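Local coordinates for protein sensor histidine kinase (Clostridium perfringens, PDB 4ONX) that probably senses an extracellular signal through a single-Cache sensor domain and passes it on to the kinase part of a two-component histidine kinase, at residues 41-46 with 133-138; 49-54 with 66-71; 53-58 with 89-94; 71-74 with 78-81. All coordinates share one frame; numbering follows the deposited sequence.

All four contacts lie in one single-Cache domain, where the helices of the N-terminal part pack against an antiparallel sheet. Interaction 1 sets helix 33-47 beside strand 129-139, outermost within this chain. Helix 50-58 then serves both interaction 2, with helix 63-75, and interaction 3, with strand 90-95 at the sheet's other end; these two share Gln53 and Glu54, their centres about 8 Å apart. Interaction 4 lies further along helix 63-75, where the chain turns into the sheet, its centre about 17 Å from that of interaction 3. His71, a zinc ligand, belongs to both 2 and 4. The other three contacts form within the chain between the helix and the strand of interaction 1.

Interaction 1 of 4, residues 41-46 with 133-138; sequences ETAFSI and WFQPVM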
loop_
_atom_site.group_PDB
_atom_site.type_symbol
_atom_site.label_atom_id
_atom_site.label_comp_id
_atom_site.label_asym_id
_atom_site.label_seq_id
_atom_site.Cartn_x
_atom_site.Cartn_y
_atom_site.Cartn_z
ATOM N N GLU E 41 16.861 11.338 -21.910
ATOM C CA GLU E 41 16.930 12.061 -20.626
ATOM C C GLU E 41 16.376 11.171 -19.503
ATOM O O GLU E 41 16.979 11.036 -18.432
ATOM C CB GLU E 41 16.245 13.443 -20.701
ATOM C CG GLU E 41 14.734 13.412 -20.791
ATOM C CD GLU E 41 14.126 14.811 -20.850
ATOM O OE1 GLU E 41 14.724 15.750 -20.275
ATOM O OE2 GLU E 41 13.035 14.970 -21.448
ATOM N N THR E 42 15.263 10.506 -19.777
ATOM C CA THR E 42 14.650 9.641 -18.791
ATOM C C THR E 42 15.605 8.545 -18.348
ATOM O O THR E 42 15.780 8.296 -17.151
ATOM C CB THR E 42 13.374 9.009 -19.354
ATOM O OG1 THR E 42 12.446 10.045 -19.682
ATOM C CG2 THR E 42 12.738 8.079 -18.339
ATOM N N ALA E 43 16.218 7.886 -19.316
ATOM C CA ALA E 43 17.136 6.796 -19.019
ATOM C C ALA E 43 18.371 7.308 -18.311
ATOM O O ALA E 43 18.885 6.672 -17.404
ATOM C CB ALA E 43 17.533 6.081 -20.301
ATOM N N PHE E 44 18.847 8.461 -18.740
ATOM C CA PHE E 44 20.033 9.022 -18.151
ATOM C C PHE E 44 19.773 9.367 -16.704
ATOM O O PHE E 44 20.544 9.012 -15.810
ATOM C CB PHE E 44 20.481 10.256 -18.932
ATOM C CG PHE E 44 21.656 10.955 -18.320
ATOM C CD1 PHE E 44 22.931 10.428 -18.451
ATOM C CD2 PHE E 44 21.487 12.129 -17.597
ATOM C CE1 PHE E 44 24.018 11.062 -17.872
ATOM C CE2 PHE E 44 22.568 12.769 -17.017
ATOM C CZ PHE E 44 23.837 12.233 -17.154
ATOM N N SER E 45 18.681 10.079 -16.483
ATOM C CA SER E 45 18.314 10.482 -15.152
ATOM C C SER E 45 18.356 9.307 -14.190
ATOM O O SER E 45 18.990 9.364 -13.137
ATOM C CB SER E 45 16.925 11.093 -15.175
ATOM O OG SER E 45 16.475 11.302 -13.858
ATOM N N ILE E 46 17.694 8.230 -14.572
ATOM C CA ILE E 46 17.641 7.044 -13.730
ATOM C C ILE E 46 19.028 6.440 -13.533
ATOM O O ILE E 46 19.360 5.998 -12.439
ATOM C CB ILE E 46 16.673 5.997 -14.310
ATOM C CG1 ILE E 46 15.261 6.577 -14.367
ATOM C CG2 ILE E 46 16.665 4.746 -13.451
ATOM C CD1 ILE E 46 14.246 5.690 -15.050
ATOM N N TRP E 133 15.940 2.924 -26.249
ATOM C CA TRP E 133 17.213 3.563 -25.977
ATOM C C TRP E 133 17.868 2.798 -24.858
ATOM O O TRP E 133 17.264 2.602 -23.810
ATOM C CB TRP E 133 17.039 5.020 -25.559
ATOM C CG TRP E 133 18.297 5.615 -25.004
ATOM C CD1 TRP E 133 18.648 5.701 -23.685
ATOM C CD2 TRP E 133 19.387 6.161 -25.742
ATOM N NE1 TRP E 133 19.883 6.284 -23.558
ATOM C CE2 TRP E 133 20.360 6.574 -24.809
ATOM C CE3 TRP E 133 19.637 6.348 -27.103
ATOM C CZ2 TRP E 133 21.561 7.159 -25.195
ATOM C CZ3 TRP E 133 20.831 6.934 -27.487
ATOM C CH2 TRP E 133 21.778 7.330 -26.537
ATOM N N PHE E 134 19.100 2.363 -25.084
ATOM C CA PHE E 134 19.848 1.612 -24.088
ATOM C C PHE E 134 20.900 2.493 -23.445
ATOM O O PHE E 134 21.664 3.164 -24.124
ATOM C CB PHE E 134 20.498 0.383 -24.718
ATOM C CG PHE E 134 19.514 -0.671 -25.153
ATOM C CD1 PHE E 134 18.815 -0.547 -26.345
ATOM C CD2 PHE E 134 19.302 -1.803 -24.374
ATOM C CE1 PHE E 134 17.914 -1.520 -26.745
ATOM C CE2 PHE E 134 18.403 -2.780 -24.772
ATOM C CZ PHE E 134 17.710 -2.638 -25.963
ATOM N N GLN E 135 20.946 2.447 -22.124
ATOM C CA GLN E 135 21.839 3.264 -21.331
ATOM C C GLN E 135 22.512 2.390 -20.301
ATOM O O GLN E 135 21.832 1.785 -19.475
ATOM C CB GLN E 135 20.997 4.308 -20.597
ATOM C CG GLN E 135 21.764 5.286 -19.725
ATOM C CD GLN E 135 22.480 6.350 -20.520
ATOM O OE1 GLN E 135 22.107 6.652 -21.652
ATOM N NE2 GLN E 135 23.505 6.936 -19.923
ATOM N N PRO E 136 23.848 2.319 -20.319
ATOM C CA PRO E 136 24.525 1.498 -19.320
ATOM C C PRO E 136 24.455 2.154 -17.949
ATOM O O PRO E 136 24.159 3.342 -17.862
ATOM C CB PRO E 136 25.969 1.471 -19.816
ATOM C CG PRO E 136 26.126 2.757 -20.538
ATOM C CD PRO E 136 24.802 3.021 -21.192
ATOM N N VAL E 137 24.705 1.380 -16.898
ATOM C CA VAL E 137 24.699 1.895 -15.537
ATOM C C VAL E 137 26.028 1.560 -14.894
ATOM O O VAL E 137 26.465 0.410 -14.931
ATOM C CB VAL E 137 23.585 1.279 -14.688
ATOM C CG1 VAL E 137 23.626 1.859 -13.281
ATOM C CG2 VAL E 137 22.228 1.534 -15.320
HETATM N N MSE E 138 26.637 2.563 -14.267
HETATM C CA MSE E 138 27.949 2.417 -13.651
HETATM C C MSE E 138 27.960 2.689 -12.177
HETATM O O MSE E 138 27.243 3.559 -11.686
HETATM C CB MSE E 138 28.880 3.449 -14.274
HETATM C CG MSE E 138 28.652 3.622 -15.771
HETATM SE SE MSE E 138 29.482 2.126 -16.728
HETATM C CE MSE E 138 29.790 3.019 -18.462
#
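Ala43 of helix 41-46 puts its methyl group against the indole of Trp133, and the touch comes at the edge of the ring: CB of Ala43 lies 3.6 Å from CD1 of Trp133, near the plane of the indole. The same methyl meets the root of Gln135, with CB of Ala43 3.9 Å from CB of Gln135. Trp133 and Gln135 are two residues apart on strand 133-138, both have their CB directed at the helix, and their ends are tied together. NE1 of Trp133 gives a hydrogen bond to OE1 of Gln135 (3.0 Å), arriving on a lone pair in the carbonyl plane, with the oxygen close to the indole plane. Gln135 reaches this position because its chain bends at the second torsion (chi2 76°). That bond fixes the rotation of the amide and sends NE2 of Gln135 to the edge of the Phe44 ring, 3.8 Å from CD1 of Phe44. NE2 lies near the plane of that ring, and the amide plane is turned 88° from it. Phe44 also packs on Phe44 of a neighbouring subunit; the Trp133 ring meets Tyr120 of another, whose strand continues the sheet antiparallel there. The helix runs nearly along the strand, 12° between their directions, with its small alanine turned to the sheet: the long N-terminal helix packed on the sheet, as fits the Cache sensor fold.

Interaction 2 of 4, residues 49-54 with 66-71; sequences IPFIQE and QEYTKH. With ZN (zinc ion), chain O.
Phe51 drives the rim of its ring into the face of Tyr68, a T-shaped aromatic pair with centroids 5.4 Å apart and planes at 88°. The foremost atom is CZ of Phe51, 4.0 Å from CE1 of Tyr68 and offset toward the rim of the tyrosine ring. Phe51 takes the crowded position for its first torsion, with CG between the backbone N and the carbonyl carbon (chi1 66°); this swings the ring back over Ile49, whose CG2 sits above its centre. Two isoleucines complete the packed part. CD1 of Ile52 reaches CD2 of Tyr68 at 4.2 Å, coming obliquely to the ring, and CG1 of Ile49 lies 3.9 Å from OH of Tyr68 at the far end. All four residues are buried.

Round the helix from this apolar patch the character changes. Lys70 is the exposed residue and pairs with Glu74, while Glu67 and His71 form a metal-binding flank: OE1 of Glu67 binds a zinc ion at 2.0 Å and NE2 of His71 at 2.1 Å. The same two residues of a neighbouring subunit complete the site, so the zinc joins two copies of this helix. Within the chain, Tyr68 also meets the ring of Phe72 and Ile65 lies against Phe51 and Ile52, so helix 63-75 packs against helix 50-58 through Tyr68 and Ile65 and reaches strand 90-95 through Gln66.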
loop_
_atom_site.group_PDB
_atom_site.type_symbol
_atom_site.label_atom_id
_atom_site.label_comp_id
_atom_site.label_asym_id
_atom_site.label_seq_id
_atom_site.Cartn_x
_atom_site.Cartn_y
_atom_site.Cartn_z
ATOM N N ILE E 49 21.094 7.913 -10.604
ATOM C CA ILE E 49 20.629 7.826 -9.223
ATOM C C ILE E 49 21.518 6.905 -8.387
ATOM O O ILE E 49 21.638 5.719 -8.679
ATOM C CB ILE E 49 19.204 7.259 -9.125
ATOM C CG1 ILE E 49 18.227 8.035 -10.010
ATOM C CG2 ILE E 49 18.738 7.269 -7.673
ATOM C CD1 ILE E 49 18.077 9.486 -9.637
ATOM N N PRO E 50 22.096 7.430 -7.307
ATOM C CA PRO E 50 22.965 6.611 -6.471
ATOM C C PRO E 50 22.367 5.265 -6.067
ATOM O O PRO E 50 22.986 4.229 -6.301
ATOM C CB PRO E 50 23.171 7.475 -5.228
ATOM C CG PRO E 50 22.993 8.865 -5.702
ATOM C CD PRO E 50 21.999 8.816 -6.821
ATOM N N PHE E 51 21.162 5.271 -5.507
ATOM C CA PHE E 51 20.567 4.019 -5.053
ATOM C C PHE E 51 20.250 3.031 -6.181
ATOM O O PHE E 51 20.153 1.839 -5.930
ATOM C CB PHE E 51 19.346 4.245 -4.142
ATOM C CG PHE E 51 18.158 4.881 -4.815
ATOM C CD1 PHE E 51 17.334 4.145 -5.650
ATOM C CD2 PHE E 51 17.809 6.192 -4.537
ATOM C CE1 PHE E 51 16.223 4.725 -6.248
ATOM C CE2 PHE E 51 16.692 6.777 -5.123
ATOM C CZ PHE E 51 15.902 6.045 -5.986
ATOM N N ILE E 52 20.073 3.520 -7.405
ATOM C CA ILE E 52 19.819 2.638 -8.538
ATOM C C ILE E 52 21.103 1.896 -8.841
ATOM O O ILE E 52 21.092 0.712 -9.160
ATOM C CB ILE E 52 19.384 3.411 -9.799
ATOM C CG1 ILE E 52 18.000 4.041 -9.606
ATOM C CG2 ILE E 52 19.305 2.487 -10.998
ATOM C CD1 ILE E 52 16.857 3.049 -9.535
ATOM N N GLN E 53 22.214 2.606 -8.721
ATOM C CA GLN E 53 23.523 2.031 -8.983
ATOM C C GLN E 53 23.866 0.978 -7.941
ATOM O O GLN E 53 24.241 -0.141 -8.288
ATOM C CB GLN E 53 24.571 3.141 -9.012
ATOM C CG GLN E 53 24.312 4.140 -10.130
ATOM C CD GLN E 53 25.150 5.389 -10.033
ATOM O OE1 GLN E 53 25.861 5.600 -9.056
ATOM N NE2 GLN E 53 25.057 6.235 -11.048
ATOM N N GLU E 54 23.722 1.334 -6.668
ATOM C CA GLU E 54 24.016 0.406 -5.578
ATOM C C GLU E 54 23.163 -0.843 -5.679
ATOM O O GLU E 54 23.649 -1.952 -5.488
ATOM C CB GLU E 54 23.780 1.065 -4.220
ATOM C CG GLU E 54 24.736 2.202 -3.902
ATOM C CD GLU E 54 24.449 2.865 -2.562
ATOM O OE1 GLU E 54 24.591 4.101 -2.475
ATOM O OE2 GLU E 54 24.067 2.163 -1.597
ATOM N N GLN E 66 11.546 -1.305 -7.597
ATOM C CA GLN E 66 10.644 -1.798 -8.602
ATOM C C GLN E 66 9.552 -0.732 -8.778
ATOM O O GLN E 66 9.305 -0.243 -9.884
ATOM C CB GLN E 66 10.067 -3.141 -8.144
ATOM C CG GLN E 66 9.725 -4.118 -9.257
ATOM C CD GLN E 66 8.615 -3.654 -10.154
ATOM O OE1 GLN E 66 7.785 -2.834 -9.768
ATOM N NE2 GLN E 66 8.567 -4.211 -11.354
ATOM N N GLU E 67 8.954 -0.326 -7.664
ATOM C CA GLU E 67 7.897 0.683 -7.678
ATOM C C GLU E 67 8.398 2.020 -8.245
ATOM O O GLU E 67 7.665 2.720 -8.955
ATOM C CB GLU E 67 7.327 0.855 -6.262
ATOM C CG GLU E 67 6.032 1.662 -6.164
ATOM C CD GLU E 67 6.214 3.158 -6.328
ATOM O OE1 GLU E 67 7.346 3.643 -6.170
ATOM O OE2 GLU E 67 5.215 3.852 -6.588
ATOM N N TYR E 68 9.640 2.376 -7.931
ATOM C CA TYR E 68 10.219 3.629 -8.410
ATOM C C TYR E 68 10.094 3.798 -9.921
ATOM O O TYR E 68 9.839 4.900 -10.408
ATOM C CB TYR E 68 11.693 3.726 -7.999
ATOM C CG TYR E 68 12.393 4.955 -8.544
ATOM C CD1 TYR E 68 12.306 6.161 -7.890
ATOM C CD2 TYR E 68 13.141 4.896 -9.708
ATOM C CE1 TYR E 68 12.944 7.281 -8.372
ATOM C CE2 TYR E 68 13.785 6.012 -10.201
ATOM C CZ TYR E 68 13.678 7.207 -9.525
ATOM O OH TYR E 68 14.303 8.345 -9.987
ATOM N N THR E 69 10.276 2.709 -10.654
ATOM C CA THR E 69 10.217 2.758 -12.107
ATOM C C THR E 69 8.810 3.014 -12.640
ATOM O O THR E 69 8.639 3.471 -13.771
ATOM C CB THR E 69 10.696 1.441 -12.746
ATOM O OG1 THR E 69 9.822 0.374 -12.362
ATOM C CG2 THR E 69 12.130 1.118 -12.339
ATOM N N LYS E 70 7.806 2.727 -11.825
ATOM C CA LYS E 70 6.414 2.879 -12.236
ATOM C C LYS E 70 6.040 4.341 -12.528
ATOM O O LYS E 70 5.218 4.612 -13.397
ATOM C CB LYS E 70 5.508 2.260 -11.161
ATOM C CG LYS E 70 4.036 2.089 -11.523
ATOM C CD LYS E 70 3.338 1.250 -10.452
ATOM C CE LYS E 70 1.814 1.085 -10.682
ATOM N NZ LYS E 70 1.002 2.244 -10.197
ATOM N N HIS E 71 6.672 5.282 -11.832
ATOM C CA HIS E 71 6.373 6.701 -12.032
ATOM C C HIS E 71 6.592 7.186 -13.450
ATOM O O HIS E 71 5.891 8.083 -13.928
ATOM C CB HIS E 71 7.253 7.557 -11.133
ATOM C CG HIS E 71 7.030 7.316 -9.691
ATOM N ND1 HIS E 71 6.068 7.985 -8.971
ATOM C CD2 HIS E 71 7.628 6.464 -8.830
ATOM C CE1 HIS E 71 6.088 7.558 -7.721
ATOM N NE2 HIS E 71 7.030 6.640 -7.613
HETATM ZN ZN ZN O . 7.100 5.634 -5.752
#

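Interaction 3 of 4, residues 53-58 with 89-94; sequences QEDLSN and GVKYSH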
loop_
_atom_site.group_PDB
_atom_site.type_symbol
_atom_site.label_atom_id
_atom_site.label_comp_id
_atom_site.label_asym_id
_atom_site.label_seq_id
_atom_site.Cartn_x
_atom_site.Cartn_y
_atom_site.Cartn_z
ATOM N N GLN E 53 22.214 2.606 -8.721
ATOM C CA GLN E 53 23.523 2.031 -8.983
ATOM C C GLN E 53 23.866 0.978 -7.941
ATOM O O GLN E 53 24.241 -0.141 -8.288
ATOM C CB GLN E 53 24.571 3.141 -9.012
ATOM C CG GLN E 53 24.312 4.140 -10.130
ATOM C CD GLN E 53 25.150 5.389 -10.033
ATOM O OE1 GLN E 53 25.861 5.600 -9.056
ATOM N NE2 GLN E 53 25.057 6.235 -11.048
ATOM N N GLU E 54 23.722 1.334 -6.668
ATOM C CA GLU E 54 24.016 0.406 -5.578
ATOM C C GLU E 54 23.163 -0.843 -5.679
ATOM O O GLU E 54 23.649 -1.952 -5.488
ATOM C CB GLU E 54 23.780 1.065 -4.220
ATOM C CG GLU E 54 24.736 2.202 -3.902
ATOM C CD GLU E 54 24.449 2.865 -2.562
ATOM O OE1 GLU E 54 24.591 4.101 -2.475
ATOM O OE2 GLU E 54 24.067 2.163 -1.597
ATOM N N ASP E 55 21.891 -0.658 -6.000
ATOM C CA ASP E 55 20.972 -1.779 -6.096
ATOM C C ASP E 55 21.412 -2.798 -7.136
ATOM O O ASP E 55 21.400 -3.994 -6.869
ATOM C CB ASP E 55 19.554 -1.287 -6.381
ATOM C CG ASP E 55 18.572 -2.421 -6.541
ATOM O OD1 ASP E 55 18.617 -3.106 -7.578
ATOM O OD2 ASP E 55 17.729 -2.602 -5.644
ATOM N N LEU E 56 21.810 -2.332 -8.315
ATOM C CA LEU E 56 22.254 -3.246 -9.357
ATOM C C LEU E 56 23.530 -3.952 -8.953
ATOM O O LEU E 56 23.728 -5.123 -9.276
ATOM C CB LEU E 56 22.447 -2.516 -10.679
ATOM C CG LEU E 56 21.148 -2.014 -11.308
ATOM C CD1 LEU E 56 21.446 -1.216 -12.566
ATOM C CD2 LEU E 56 20.218 -3.182 -11.611
ATOM N N SER E 57 24.398 -3.237 -8.251
ATOM C CA SER E 57 25.644 -3.812 -7.779
ATOM C C SER E 57 25.361 -4.947 -6.791
ATOM O O SER E 57 25.792 -6.070 -7.002
ATOM C CB SER E 57 26.493 -2.734 -7.117
ATOM O OG SER E 57 27.652 -3.291 -6.538
ATOM N N ASN E 58 24.594 -4.639 -5.747
ATOM C CA ASN E 58 24.230 -5.600 -4.688
ATOM C C ASN E 58 23.559 -6.903 -5.114
ATOM O O ASN E 58 23.745 -7.923 -4.469
ATOM C CB ASN E 58 23.296 -4.929 -3.676
ATOM C CG ASN E 58 23.999 -3.895 -2.823
ATOM O OD1 ASN E 58 25.206 -3.978 -2.592
ATOM N ND2 ASN E 58 23.237 -2.929 -2.322
ATOM N N GLY E 89 20.556 -10.093 -15.949
ATOM C CA GLY E 89 19.385 -9.922 -16.790
ATOM C C GLY E 89 18.402 -8.924 -16.229
ATOM O O GLY E 89 18.704 -8.182 -15.293
ATOM N N VAL E 90 17.217 -8.902 -16.822
ATOM C CA VAL E 90 16.156 -7.995 -16.402
ATOM C C VAL E 90 15.879 -8.201 -14.925
ATOM O O VAL E 90 15.644 -9.320 -14.492
ATOM C CB VAL E 90 14.870 -8.230 -17.214
ATOM C CG1 VAL E 90 13.703 -7.440 -16.637
ATOM C CG2 VAL E 90 15.101 -7.865 -18.674
ATOM N N LYS E 91 15.914 -7.112 -14.162
ATOM C CA LYS E 91 15.691 -7.162 -12.728
ATOM C C LYS E 91 14.359 -6.488 -12.391
ATOM O O LYS E 91 13.519 -7.080 -11.725
ATOM C CB LYS E 91 16.855 -6.482 -12.011
ATOM C CG LYS E 91 16.898 -6.689 -10.507
ATOM C CD LYS E 91 18.168 -6.052 -9.954
ATOM C CE LYS E 91 18.539 -6.319 -8.542
ATOM N NZ LYS E 91 17.348 -6.513 -7.720
ATOM N N TYR E 92 14.174 -5.253 -12.847
ATOM C CA TYR E 92 12.929 -4.525 -12.624
ATOM C C TYR E 92 12.366 -4.171 -13.983
ATOM O O TYR E 92 13.104 -4.098 -14.969
ATOM C CB TYR E 92 13.156 -3.262 -11.817
ATOM C CG TYR E 92 13.884 -3.493 -10.515
ATOM C CD1 TYR E 92 13.280 -4.187 -9.471
ATOM C CD2 TYR E 92 15.157 -2.983 -10.311
ATOM C CE1 TYR E 92 13.938 -4.394 -8.275
ATOM C CE2 TYR E 92 15.823 -3.181 -9.119
ATOM C CZ TYR E 92 15.211 -3.884 -8.101
ATOM O OH TYR E 92 15.867 -4.088 -6.899
ATOM N N SER E 93 11.056 -3.977 -14.045
ATOM C CA SER E 93 10.411 -3.674 -15.304
ATOM C C SER E 93 8.988 -3.204 -15.140
ATOM O O SER E 93 8.258 -3.709 -14.304
ATOM C CB SER E 93 10.393 -4.927 -16.190
ATOM O OG SER E 93 9.603 -4.720 -17.341
ATOM N N HIS E 94 8.595 -2.238 -15.952
ATOM C CA HIS E 94 7.224 -1.749 -15.959
ATOM C C HIS E 94 6.831 -1.353 -17.356
ATOM O O HIS E 94 7.655 -0.872 -18.126
ATOM C CB HIS E 94 7.007 -0.588 -14.998
ATOM C CG HIS E 94 6.593 -1.009 -13.626
ATOM N ND1 HIS E 94 5.290 -1.345 -13.318
ATOM C CD2 HIS E 94 7.291 -1.116 -12.471
ATOM C CE1 HIS E 94 5.209 -1.662 -12.036
ATOM N NE2 HIS E 94 6.408 -1.525 -11.499
#
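Asp55 and Tyr92 approach from opposite directions, the carboxylate at the hydroxyl edge of the ring, Asp55 on helix 53-58 and Tyr92 on a strand of the Cache sheet that is outermost within this chain. Lys91 and Tyr92 form the wide side of a classic beta bulge opposite Val84, and the bulge lets both neighbours aim their CB at the helix. Their first torsions then differ. Lys91 sends CG away from its backbone N (chi1 -169°) and stays extended until chi4, where the chain bends and turns NZ toward the phenol oxygen; Tyr92 keeps CG beside its backbone N, and CG of Lys91 comes over one face of the tyrosine ring, toward its rim. Side by side, the two polar ends meet: NZ of Lys91 gives a hydrogen bond to OH of Tyr92 at 3.0 Å. That ammonium is held chiefly by the carbonyl oxygen of Glu60, and its salt bridge to Asp55 is a long one, NZ of Lys91 to OD1 of Asp55 at 3.6 Å. Leu56 and the lysine stem run antiparallel alongside each other, CD2 of Leu56 resting 3.9 Å from CD of Lys91. The buried carboxylate has its plane turned 52° from the ring. Asn62 N is a further partner of the phenol oxygen. The phenol gives its own hydrogen to the acid, OH of Tyr92 meeting OD2 of Asp55 on the syn side at 2.7 Å, 16° out of the carboxylate plane.

Interaction 4 of 4, residues 71-74 with 78-81; sequences HFIE and DVDI. With ZN (zinc ion), chain O.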
loop_
_atom_site.group_PDB
_atom_site.type_symbol
_atom_site.label_atom_id
_atom_site.label_comp_id
_atom_site.label_asym_id
_atom_site.label_seq_id
_atom_site.Cartn_x
_atom_site.Cartn_y
_atom_site.Cartn_z
ATOM N N HIS E 71 6.672 5.282 -11.832
ATOM C CA HIS E 71 6.373 6.701 -12.032
ATOM C C HIS E 71 6.592 7.186 -13.450
ATOM O O HIS E 71 5.891 8.083 -13.928
ATOM C CB HIS E 71 7.253 7.557 -11.133
ATOM C CG HIS E 71 7.030 7.316 -9.691
ATOM N ND1 HIS E 71 6.068 7.985 -8.971
ATOM C CD2 HIS E 71 7.628 6.464 -8.830
ATOM C CE1 HIS E 71 6.088 7.558 -7.721
ATOM N NE2 HIS E 71 7.030 6.640 -7.613
ATOM N N PHE E 72 7.588 6.613 -14.108
ATOM C CA PHE E 72 7.952 7.061 -15.436
ATOM C C PHE E 72 6.922 6.660 -16.470
ATOM O O PHE E 72 6.607 7.438 -17.371
ATOM C CB PHE E 72 9.367 6.600 -15.756
ATOM C CG PHE E 72 10.374 7.150 -14.806
ATOM C CD1 PHE E 72 10.906 8.403 -15.008
ATOM C CD2 PHE E 72 10.731 6.444 -13.663
ATOM C CE1 PHE E 72 11.803 8.942 -14.104
ATOM C CE2 PHE E 72 11.631 6.975 -12.760
ATOM C CZ PHE E 72 12.166 8.232 -12.980
ATOM N N ILE E 73 6.372 5.470 -16.319
ATOM C CA ILE E 73 5.327 5.023 -17.222
ATOM C C ILE E 73 4.099 5.924 -17.040
ATOM O O ILE E 73 3.604 6.513 -17.991
ATOM C CB ILE E 73 4.897 3.584 -16.918
ATOM C CG1 ILE E 73 6.083 2.624 -17.007
ATOM C CG2 ILE E 73 3.800 3.160 -17.868
ATOM C CD1 ILE E 73 6.737 2.540 -18.368
ATOM N N GLU E 74 3.664 6.060 -15.788
ATOM C CA GLU E 74 2.487 6.861 -15.416
ATOM C C GLU E 74 2.539 8.318 -15.836
ATOM O O GLU E 74 1.604 8.834 -16.438
ATOM C CB GLU E 74 2.321 6.867 -13.890
ATOM C CG GLU E 74 2.037 5.523 -13.246
ATOM C CD GLU E 74 2.069 5.577 -11.722
ATOM O OE1 GLU E 74 2.467 6.621 -11.154
ATOM O OE2 GLU E 74 1.728 4.556 -11.081
ATOM N N ASP E 78 5.284 9.552 -23.492
ATOM C CA ASP E 78 6.079 8.839 -24.500
ATOM C C ASP E 78 6.850 7.621 -24.002
ATOM O O ASP E 78 7.571 7.003 -24.780
ATOM C CB ASP E 78 7.040 9.804 -25.200
ATOM C CG ASP E 78 6.324 10.770 -26.125
ATOM O OD1 ASP E 78 5.225 10.433 -26.608
ATOM O OD2 ASP E 78 6.874 11.859 -26.394
ATOM N N VAL E 79 6.719 7.276 -22.728
ATOM C CA VAL E 79 7.418 6.119 -22.207
ATOM C C VAL E 79 6.439 4.991 -21.963
ATOM O O VAL E 79 5.694 5.013 -20.993
ATOM C CB VAL E 79 8.135 6.430 -20.896
ATOM C CG1 VAL E 79 8.780 5.177 -20.338
ATOM C CG2 VAL E 79 9.184 7.501 -21.122
ATOM N N ASP E 80 6.466 3.995 -22.838
ATOM C CA ASP E 80 5.582 2.846 -22.732
ATOM C C ASP E 80 6.258 1.652 -22.072
ATOM O O ASP E 80 5.583 0.720 -21.646
ATOM C CB ASP E 80 5.128 2.413 -24.120
ATOM C CG ASP E 80 4.407 3.514 -24.879
ATOM O OD1 ASP E 80 3.790 4.385 -24.230
ATOM O OD2 ASP E 80 4.430 3.473 -26.132
ATOM N N ILE E 81 7.585 1.666 -22.005
ATOM C CA ILE E 81 8.333 0.556 -21.434
ATOM C C ILE E 81 9.603 1.032 -20.773
ATOM O O ILE E 81 10.306 1.896 -21.294
ATOM C CB ILE E 81 8.782 -0.435 -22.554
ATOM C CG1 ILE E 81 7.596 -0.851 -23.439
ATOM C CG2 ILE E 81 9.546 -1.647 -22.001
ATOM C CD1 ILE E 81 7.937 -1.802 -24.567
HETATM ZN ZN ZN O . 7.100 5.634 -5.752
#
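Ile73 does most of the reaching here, across the turn that joins helix 63-75 to strand 81-86, and its last carbon meets three successive residues of segment 78-81. From CB the chain forks. CG2, the side branch, points away from the backbone N and comes within 4.1 Å of the carbonyl oxygen of Val79. The other arm, CG1, stays beside the backbone N (chi1 -58°) and serves as the link carrying CD1; a second turn at chi2 brings that tip round to the opposing backbone. There CD1 of Ile73 lies 3.8 Å from O of Val79 and 3.8 Å from N of Ile81, so the methyl rests over the peptide links either side of Asp80. It also touches a side chain, CD1 of Ile73 to CG1 of Val79 at 3.9 Å. Val79 points back at the helix, and its CB lies 4.0 Å from the carbonyl oxygen of Phe72. No hydrogen bond crosses between the two segments; the contact is van der Waals, a methyl on two peptide groups and one valine side chain.

Asp80 turns the other way, its OD2 taking a hydrogen bond from the backbone N of Tyr152, and with Ile81 it forms a classic beta bulge opposite Gly150. Around this corner, Val79 packs on Val149 of strand 142-153, Ile73 on Ile82 of strand 81-86 and His94 of strand 90-95, and Phe72 leads away to Thr42 and Ile46 of helix 33-47.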